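Local coordinates for T-lymphoma invasion and metastasis-inducing protein 2 (Mus musculus, PDB 3A8P), which activates the small GTPase Rac1 by stimulating its GDP-GTP exchange, and is represented here by its PHCCEx domain, a protein- and membrane-binding module, at residues 10-15 / 116-121; 22-25 / 31-34; 73-78 / 124-129. One frame throughout, in Å; residues are numbered along the deposited sequence.

Contact 1. Residues 10-15 / 116-121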
loop_
_atom_site.group_PDB
_atom_site.type_symbol
_atom_site.label_atom_id
_atom_site.label_comp_id
_atom_site.label_asym_id
_atom_site.label_seq_id
_atom_site.Cartn_x
_atom_site.Cartn_y
_atom_site.Cartn_z
ATOM N N VAL A 10 -0.898 -17.144 17.425
ATOM C CA VAL A 10 -0.721 -18.367 16.583
ATOM C C VAL A 10 -0.217 -18.011 15.178
ATOM O O VAL A 10 -0.302 -16.859 14.744
ATOM C CB VAL A 10 -2.051 -19.151 16.449
ATOM C CG1 VAL A 10 -1.820 -20.459 15.708
ATOM C CG2 VAL A 10 -2.634 -19.419 17.824
ATOM N N VAL A 11 0.308 -19.011 14.477
ATOM C CA VAL A 11 0.830 -18.829 13.132
ATOM C C VAL A 11 -0.232 -19.051 12.063
ATOM O O VAL A 11 -0.855 -20.109 11.999
ATOM C CB VAL A 11 2.005 -19.787 12.865
ATOM C CG1 VAL A 11 2.336 -19.810 11.381
ATOM C CG2 VAL A 11 3.218 -19.348 13.675
ATOM N N ARG A 12 -0.422 -18.044 11.222
ATOM C CA ARG A 12 -1.395 -18.104 10.141
ATOM C C ARG A 12 -0.774 -18.792 8.930
ATOM O O ARG A 12 -1.448 -19.502 8.188
ATOM C CB ARG A 12 -1.838 -16.683 9.767
ATOM C CG ARG A 12 -2.745 -16.596 8.544
ATOM C CD ARG A 12 -3.086 -15.148 8.220
ATOM N NE ARG A 12 -3.964 -14.537 9.217
ATOM C CZ ARG A 12 -5.279 -14.731 9.271
ATOM N NH1 ARG A 12 -5.871 -15.518 8.382
ATOM N NH2 ARG A 12 -6.004 -14.133 10.210
ATOM N N LYS A 13 0.519 -18.571 8.736
ATOM C CA LYS A 13 1.228 -19.164 7.614
ATOM C C LYS A 13 2.724 -19.108 7.872
ATOM O O LYS A 13 3.201 -18.244 8.614
ATOM C CB LYS A 13 0.912 -18.412 6.321
ATOM C CG LYS A 13 1.341 -19.173 5.082
ATOM C CD LYS A 13 1.023 -18.416 3.816
ATOM C CE LYS A 13 1.157 -19.315 2.607
ATOM N NZ LYS A 13 2.478 -19.989 2.543
ATOM N N ALA A 14 3.456 -20.025 7.250
ATOM C CA ALA A 14 4.901 -20.096 7.412
ATOM C C ALA A 14 5.532 -20.741 6.178
ATOM O O ALA A 14 4.925 -21.604 5.551
ATOM C CB ALA A 14 5.238 -20.904 8.663
ATOM N N GLY A 15 6.742 -20.322 5.823
ATOM C CA GLY A 15 7.383 -20.905 4.660
ATOM C C GLY A 15 8.610 -20.139 4.224
ATOM O O GLY A 15 8.811 -18.997 4.641
ATOM N N VAL A 116 -0.262 -13.791 -0.170
ATOM C CA VAL A 116 -1.029 -12.572 -0.365
ATOM C C VAL A 116 -2.343 -12.673 0.401
ATOM O O VAL A 116 -2.727 -11.745 1.107
ATOM C CB VAL A 116 -1.323 -12.326 -1.871
ATOM C CG1 VAL A 116 -2.380 -11.228 -2.036
ATOM C CG2 VAL A 116 -0.050 -11.917 -2.573
ATOM N N THR A 117 -3.025 -13.806 0.260
ATOM C CA THR A 117 -4.296 -14.018 0.939
ATOM C C THR A 117 -4.113 -13.953 2.457
ATOM O O THR A 117 -4.894 -13.309 3.165
ATOM C CB THR A 117 -4.900 -15.395 0.558
ATOM O OG1 THR A 117 -5.192 -15.418 -0.845
ATOM C CG2 THR A 117 -6.188 -15.669 1.354
ATOM N N ALA A 118 -3.071 -14.622 2.943
ATOM C CA ALA A 118 -2.767 -14.660 4.370
ATOM C C ALA A 118 -2.504 -13.264 4.950
ATOM O O ALA A 118 -3.102 -12.879 5.953
ATOM C CB ALA A 118 -1.548 -15.587 4.624
ATOM N N ILE A 119 -1.622 -12.503 4.315
ATOM C CA ILE A 119 -1.290 -11.169 4.805
ATOM C C ILE A 119 -2.495 -10.236 4.776
ATOM O O ILE A 119 -2.757 -9.517 5.744
ATOM C CB ILE A 119 -0.120 -10.572 3.994
ATOM C CG1 ILE A 119 1.145 -11.390 4.281
ATOM C CG2 ILE A 119 0.089 -9.097 4.358
ATOM C CD1 ILE A 119 2.308 -11.103 3.357
ATOM N N HIS A 120 -3.244 -10.252 3.678
ATOM C CA HIS A 120 -4.417 -9.397 3.579
ATOM C C HIS A 120 -5.469 -9.797 4.593
ATOM O O HIS A 120 -6.138 -8.932 5.160
ATOM C CB HIS A 120 -4.998 -9.442 2.161
ATOM C CG HIS A 120 -4.245 -8.594 1.186
ATOM N ND1 HIS A 120 -4.427 -8.680 -0.177
ATOM C CD2 HIS A 120 -3.312 -7.630 1.381
ATOM C CE1 HIS A 120 -3.640 -7.806 -0.780
ATOM N NE2 HIS A 120 -2.952 -7.155 0.143
ATOM N N SER A 121 -5.622 -11.100 4.830
ATOM C CA SER A 121 -6.612 -11.568 5.804
ATOM C C SER A 121 -6.255 -11.141 7.223
ATOM O O SER A 121 -7.126 -10.755 7.996
ATOM C CB SER A 121 -6.753 -13.091 5.746
ATOM O OG SER A 121 -7.293 -13.483 4.500
#
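Ala118 meets the corner of the N-terminal strand with its methyl group, which sits against two aliphatic chains at once: CB lies 3.9 Å from Lys13 CD and equally 3.9 Å from Arg12 CD. Lys13 passes the methyl alongside and then leads away, its ammonium group forming a salt bridge with Asp111 and a cation-pi contact with Trp115. The carbonyl of the same alanine is approached by the Arg12 side chain, with Arg12 CD 3.2 Å from Ala118 O, and no hydrogen bond forms between the two segments. One turn further along the helix comes Ser121. Arg12 reaches it because its chain, extended through chi2, bends at chi3 (-69°). This lays one face of the guanidinium on the serine, with NH1 3.7 Å from Ser121 CB and Ser121 C above the centre of the plane. The serine hydroxyl is turned back into its own helix: OG donates to Thr117 O at 2.8 Å, while Ser121 N reaches that oxygen from the opposite face of the carbonyl plane. The contact thus joins the start of the first strand of the PH domain to its C-terminal helix, and Leu46 of strand 40-47 also packs on Ala118. Its chemistry is that of methylenes and a flat cation lying on a small-residue helix surface, so van der Waals contact rather than charge pairing joins these two segments.

Contact 2. Residues 22-25 / 31-34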
loop_
_atom_site.group_PDB
_atom_site.type_symbol
_atom_site.label_atom_id
_atom_site.label_comp_id
_atom_site.label_asym_id
_atom_site.label_seq_id
_atom_site.Cartn_x
_atom_site.Cartn_y
_atom_site.Cartn_z
ATOM N N LEU A 22 13.152 -2.701 -0.770
ATOM C CA LEU A 22 13.206 -1.909 -1.995
ATOM C C LEU A 22 13.155 -0.394 -1.811
ATOM O O LEU A 22 13.950 0.337 -2.404
ATOM C CB LEU A 22 12.068 -2.339 -2.929
ATOM C CG LEU A 22 11.992 -1.672 -4.302
ATOM C CD1 LEU A 22 13.269 -1.963 -5.075
ATOM C CD2 LEU A 22 10.780 -2.188 -5.060
ATOM N N VAL A 23 12.210 0.075 -1.011
ATOM C CA VAL A 23 12.052 1.501 -0.783
ATOM C C VAL A 23 11.899 1.794 0.702
ATOM O O VAL A 23 11.323 0.997 1.445
ATOM C CB VAL A 23 10.795 2.048 -1.513
ATOM C CG1 VAL A 23 10.613 3.528 -1.202
ATOM C CG2 VAL A 23 10.925 1.836 -3.021
ATOM N N THR A 24 12.419 2.941 1.131
ATOM C CA THR A 24 12.311 3.346 2.524
ATOM C C THR A 24 12.096 4.854 2.626
ATOM O O THR A 24 12.468 5.608 1.730
ATOM C CB THR A 24 13.569 2.963 3.332
ATOM O OG1 THR A 24 13.343 3.267 4.714
ATOM C CG2 THR A 24 14.787 3.743 2.845
ATOM N N LEU A 25 11.492 5.281 3.727
ATOM C CA LEU A 25 11.207 6.690 3.963
ATOM C C LEU A 25 12.326 7.321 4.789
ATOM O O LEU A 25 12.466 7.036 5.978
ATOM C CB LEU A 25 9.874 6.819 4.699
ATOM C CG LEU A 25 9.298 8.210 4.958
ATOM C CD1 LEU A 25 9.015 8.905 3.635
ATOM C CD2 LEU A 25 8.023 8.080 5.771
ATOM N N LEU A 31 10.967 9.518 -0.113
ATOM C CA LEU A 31 11.222 8.120 -0.435
ATOM C C LEU A 31 12.550 7.961 -1.161
ATOM O O LEU A 31 12.966 8.842 -1.905
ATOM C CB LEU A 31 10.106 7.570 -1.326
ATOM C CG LEU A 31 8.671 7.574 -0.797
ATOM C CD1 LEU A 31 7.733 7.053 -1.875
ATOM C CD2 LEU A 31 8.589 6.711 0.458
ATOM N N GLU A 32 13.215 6.835 -0.939
ATOM C CA GLU A 32 14.471 6.566 -1.621
ATOM C C GLU A 32 14.688 5.065 -1.732
ATOM O O GLU A 32 14.236 4.300 -0.885
ATOM C CB GLU A 32 15.649 7.203 -0.875
ATOM C CG GLU A 32 16.159 6.399 0.307
ATOM C CD GLU A 32 17.495 6.913 0.825
ATOM O OE1 GLU A 32 18.016 6.330 1.802
ATOM O OE2 GLU A 32 18.023 7.897 0.257
ATOM N N LEU A 33 15.373 4.645 -2.787
ATOM C CA LEU A 33 15.658 3.230 -2.972
ATOM C C LEU A 33 16.655 2.806 -1.906
ATOM O O LEU A 33 17.614 3.524 -1.631
ATOM C CB LEU A 33 16.254 2.980 -4.354
ATOM C CG LEU A 33 15.309 3.165 -5.539
ATOM C CD1 LEU A 33 16.063 2.947 -6.840
ATOM C CD2 LEU A 33 14.156 2.179 -5.421
ATOM N N VAL A 34 16.419 1.652 -1.291
ATOM C CA VAL A 34 17.323 1.151 -0.266
ATOM C C VAL A 34 18.649 0.825 -0.942
ATOM O O VAL A 34 18.675 0.224 -2.016
ATOM C CB VAL A 34 16.766 -0.118 0.400
ATOM C CG1 VAL A 34 17.754 -0.638 1.434
ATOM C CG2 VAL A 34 15.426 0.183 1.048
#
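With CG1 anti to the backbone N (chi1 177°), Val23 sends that methyl to Leu31, 4.1 Å from its CB, while CG2, beside the backbone N, meets Leu33 CD2 at 4.0 Å, so that the valine stands between the two leucines. Leu31 also reaches Leu25, its partner in a non-hydrogen-bonded pair and two residues beyond Val23 on the same face, its CD2 lying 3.9 Å from Leu25 CD1. On the other face of the sheet, Glu32 has CG between its backbone N and carbonyl carbon (chi1 81°), which sets it side by side with Thr24, CG to CG2 3.9 Å; the threonine hydroxyl is hydrogen-bonded to Asp100.

Thr24 and Glu32 are the hydrogen-bonded pair of this antiparallel ladder, Thr24 N to Glu32 O and Glu32 N to Thr24 O both measuring 3.0 Å. The non-hydrogen-bonded pairs Val23-Leu33 and Leu25-Leu31 flank it, and CA-H...O contacts such as Leu31 CA to Thr24 O (3.5 Å) add to the carbonyl contacts. At the far end Val34 N donates to Leu22 O at 3.0 Å, from 51° out of the carbonyl plane. Val34 CG2 packs against that peptide, 3.7 Å from Leu22 C. Leu22 and Val23 together face Val101, a classic beta bulge in strand 11-26.

The hairpin pairs the far end of strand 11-26 with the short strand 30-33, ahead of strand 40-47. Leu231 covers Leu31 and Leu33, and Ala241 and Leu242 lie on Leu31. Main-chain bonds therefore fix the register, while the apolar face meets the C-terminal helices, Leu31 and Leu33 on helix 222-231 and Leu25 and Leu31 on helix 236-245.

Contact 3. Residues 73-78 / 124-129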
loop_
_atom_site.group_PDB
_atom_site.type_symbol
_atom_site.label_atom_id
_atom_site.label_comp_id
_atom_site.label_asym_id
_atom_site.label_seq_id
_atom_site.Cartn_x
_atom_site.Cartn_y
_atom_site.Cartn_z
ATOM N N PHE A 73 6.198 -5.478 10.771
ATOM C CA PHE A 73 4.843 -5.217 11.257
ATOM C C PHE A 73 4.032 -4.731 10.070
ATOM O O PHE A 73 4.154 -3.588 9.636
ATOM C CB PHE A 73 4.902 -4.181 12.387
ATOM C CG PHE A 73 5.743 -4.635 13.551
ATOM C CD1 PHE A 73 5.248 -5.566 14.461
ATOM C CD2 PHE A 73 7.069 -4.229 13.671
ATOM C CE1 PHE A 73 6.058 -6.092 15.462
ATOM C CE2 PHE A 73 7.886 -4.752 14.671
ATOM C CZ PHE A 73 7.376 -5.686 15.564
ATOM N N ALA A 74 3.198 -5.624 9.552
ATOM C CA ALA A 74 2.406 -5.356 8.362
ATOM C C ALA A 74 1.016 -4.750 8.518
ATOM O O ALA A 74 0.237 -4.773 7.565
ATOM C CB ALA A 74 2.307 -6.634 7.544
ATOM N N GLU A 75 0.693 -4.212 9.691
ATOM C CA GLU A 75 -0.627 -3.609 9.873
ATOM C C GLU A 75 -0.923 -2.643 8.726
ATOM O O GLU A 75 -0.050 -1.892 8.302
ATOM C CB GLU A 75 -0.707 -2.859 11.210
ATOM C CG GLU A 75 -1.916 -1.937 11.320
ATOM C CD GLU A 75 -2.236 -1.528 12.755
ATOM O OE1 GLU A 75 -1.289 -1.332 13.553
ATOM O OE2 GLU A 75 -3.441 -1.386 13.075
ATOM N N ASP A 76 -2.151 -2.690 8.223
ATOM C CA ASP A 76 -2.597 -1.825 7.133
ATOM C C ASP A 76 -1.737 -1.849 5.870
ATOM O O ASP A 76 -1.599 -0.830 5.193
ATOM C CB ASP A 76 -2.729 -0.375 7.625
ATOM C CG ASP A 76 -3.803 -0.217 8.689
ATOM O OD1 ASP A 76 -4.928 -0.716 8.477
ATOM O OD2 ASP A 76 -3.527 0.405 9.735
ATOM N N SER A 77 -1.178 -3.009 5.540
ATOM C CA SER A 77 -0.344 -3.124 4.347
ATOM C C SER A 77 -1.156 -3.479 3.105
ATOM O O SER A 77 -2.338 -3.792 3.186
ATOM C CB SER A 77 0.733 -4.202 4.542
ATOM O OG SER A 77 1.668 -3.829 5.541
ATOM N N ILE A 78 -0.493 -3.408 1.958
ATOM C CA ILE A 78 -1.071 -3.777 0.676
ATOM C C ILE A 78 -0.046 -4.737 0.069
ATOM O O ILE A 78 1.157 -4.535 0.212
ATOM C CB ILE A 78 -1.254 -2.556 -0.265
ATOM C CG1 ILE A 78 -2.326 -1.615 0.298
ATOM C CG2 ILE A 78 -1.655 -3.038 -1.659
ATOM C CD1 ILE A 78 -2.508 -0.321 -0.493
ATOM N N ALA A 124 -6.981 -7.402 7.432
ATOM C CA ALA A 124 -8.408 -7.117 7.475
ATOM C C ALA A 124 -8.899 -7.422 8.883
ATOM O O ALA A 124 -9.740 -6.714 9.440
ATOM C CB ALA A 124 -9.154 -7.978 6.462
ATOM N N SER A 125 -8.348 -8.484 9.453
ATOM C CA SER A 125 -8.713 -8.910 10.789
ATOM C C SER A 125 -8.372 -7.829 11.813
ATOM O O SER A 125 -9.226 -7.421 12.599
ATOM C CB SER A 125 -7.983 -10.211 11.124
ATOM O OG SER A 125 -8.316 -10.654 12.421
ATOM N N LEU A 126 -7.125 -7.365 11.797
ATOM C CA LEU A 126 -6.683 -6.327 12.725
ATOM C C LEU A 126 -7.511 -5.061 12.520
ATOM O O LEU A 126 -7.942 -4.416 13.484
ATOM C CB LEU A 126 -5.196 -6.022 12.513
ATOM C CG LEU A 126 -4.554 -5.040 13.498
ATOM C CD1 LEU A 126 -4.727 -5.565 14.916
ATOM C CD2 LEU A 126 -3.081 -4.856 13.174
ATOM N N PHE A 127 -7.743 -4.721 11.256
ATOM C CA PHE A 127 -8.529 -3.547 10.900
ATOM C C PHE A 127 -9.910 -3.613 11.570
ATOM O O PHE A 127 -10.353 -2.651 12.202
ATOM C CB PHE A 127 -8.691 -3.478 9.378
ATOM C CG PHE A 127 -9.445 -2.270 8.898
ATOM C CD1 PHE A 127 -8.840 -1.017 8.876
ATOM C CD2 PHE A 127 -10.760 -2.386 8.464
ATOM C CE1 PHE A 127 -9.539 0.103 8.423
ATOM C CE2 PHE A 127 -11.469 -1.272 8.012
ATOM C CZ PHE A 127 -10.859 -0.026 7.990
ATOM N N ALA A 128 -10.589 -4.748 11.422
ATOM C CA ALA A 128 -11.908 -4.926 12.020
ATOM C C ALA A 128 -11.825 -4.864 13.543
ATOM O O ALA A 128 -12.708 -4.318 14.205
ATOM C CB ALA A 128 -12.507 -6.258 11.587
ATOM N N LYS A 129 -10.754 -5.428 14.091
ATOM C CA LYS A 129 -10.552 -5.447 15.531
ATOM C C LYS A 129 -10.407 -4.020 16.070
ATOM O O LYS A 129 -10.927 -3.696 17.141
ATOM C CB LYS A 129 -9.311 -6.276 15.865
ATOM C CG LYS A 129 -9.228 -6.732 17.305
ATOM C CD LYS A 129 -8.082 -7.717 17.511
ATOM C CE LYS A 129 -6.725 -7.037 17.395
ATOM N NZ LYS A 129 -6.518 -6.003 18.460
#
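The Asp76 carboxylate and the Phe127 ring stand nearly perpendicular, their planes 81° apart, and OD1 comes in obliquely to 3.9 Å from CD1. The same ring meets His131 and is packed by Leu139 and Met198 of the two long helices, while Asp76 OD1 forms a salt bridge with Arg197. The second flat group, the Glu75 carboxylate, has a methyl of Leu126 over it: CD2 lies 3.5 Å from CD. Glu75 CG is anti to the backbone N (chi1 166°) and the chain runs on extended, which carries CG and the carboxylate along that methyl; CB touches it as well, and the two side chains cross at about a right angle. An alanine in place of Glu75 would probably open a gap over the Leu126 methyl where CG and the carboxylate lay, and lose the long, weak ion pair with Lys130. Both acids belong to a type II beta turn from Ala74 to Ser77, whose Ser77 OG donates to Ala74 O at 2.7 Å. The loop thus meets the end of the PH helix through van der Waals contacts of two carboxylate side chains with a leucine methyl and a phenyl ring, and the charge of Asp76 is paired with Arg197 of helix 171-206 instead.

Overall arrangement
From the N terminus, the chain enters contact 1 at the start of strand 11-26, and the far end of that strand turns into the hairpin of contact 2, a short loop falling within the long one that contact 1 closes. The chain then reaches the turn at 73-78, opening contact 3 before helix 109-130 closes contact 1 at 116-121 and then contact 3 at 124-129; the two therefore cross. They sit about 12 Å apart between centres and touch where His120 meets Ile78. Contacts 1 and 3 tie the first strand and the 73-78 loop to helix 109-130, while contact 2 pairs strands 11-26 and 30-33, with helices from later in the chain packing beside all three.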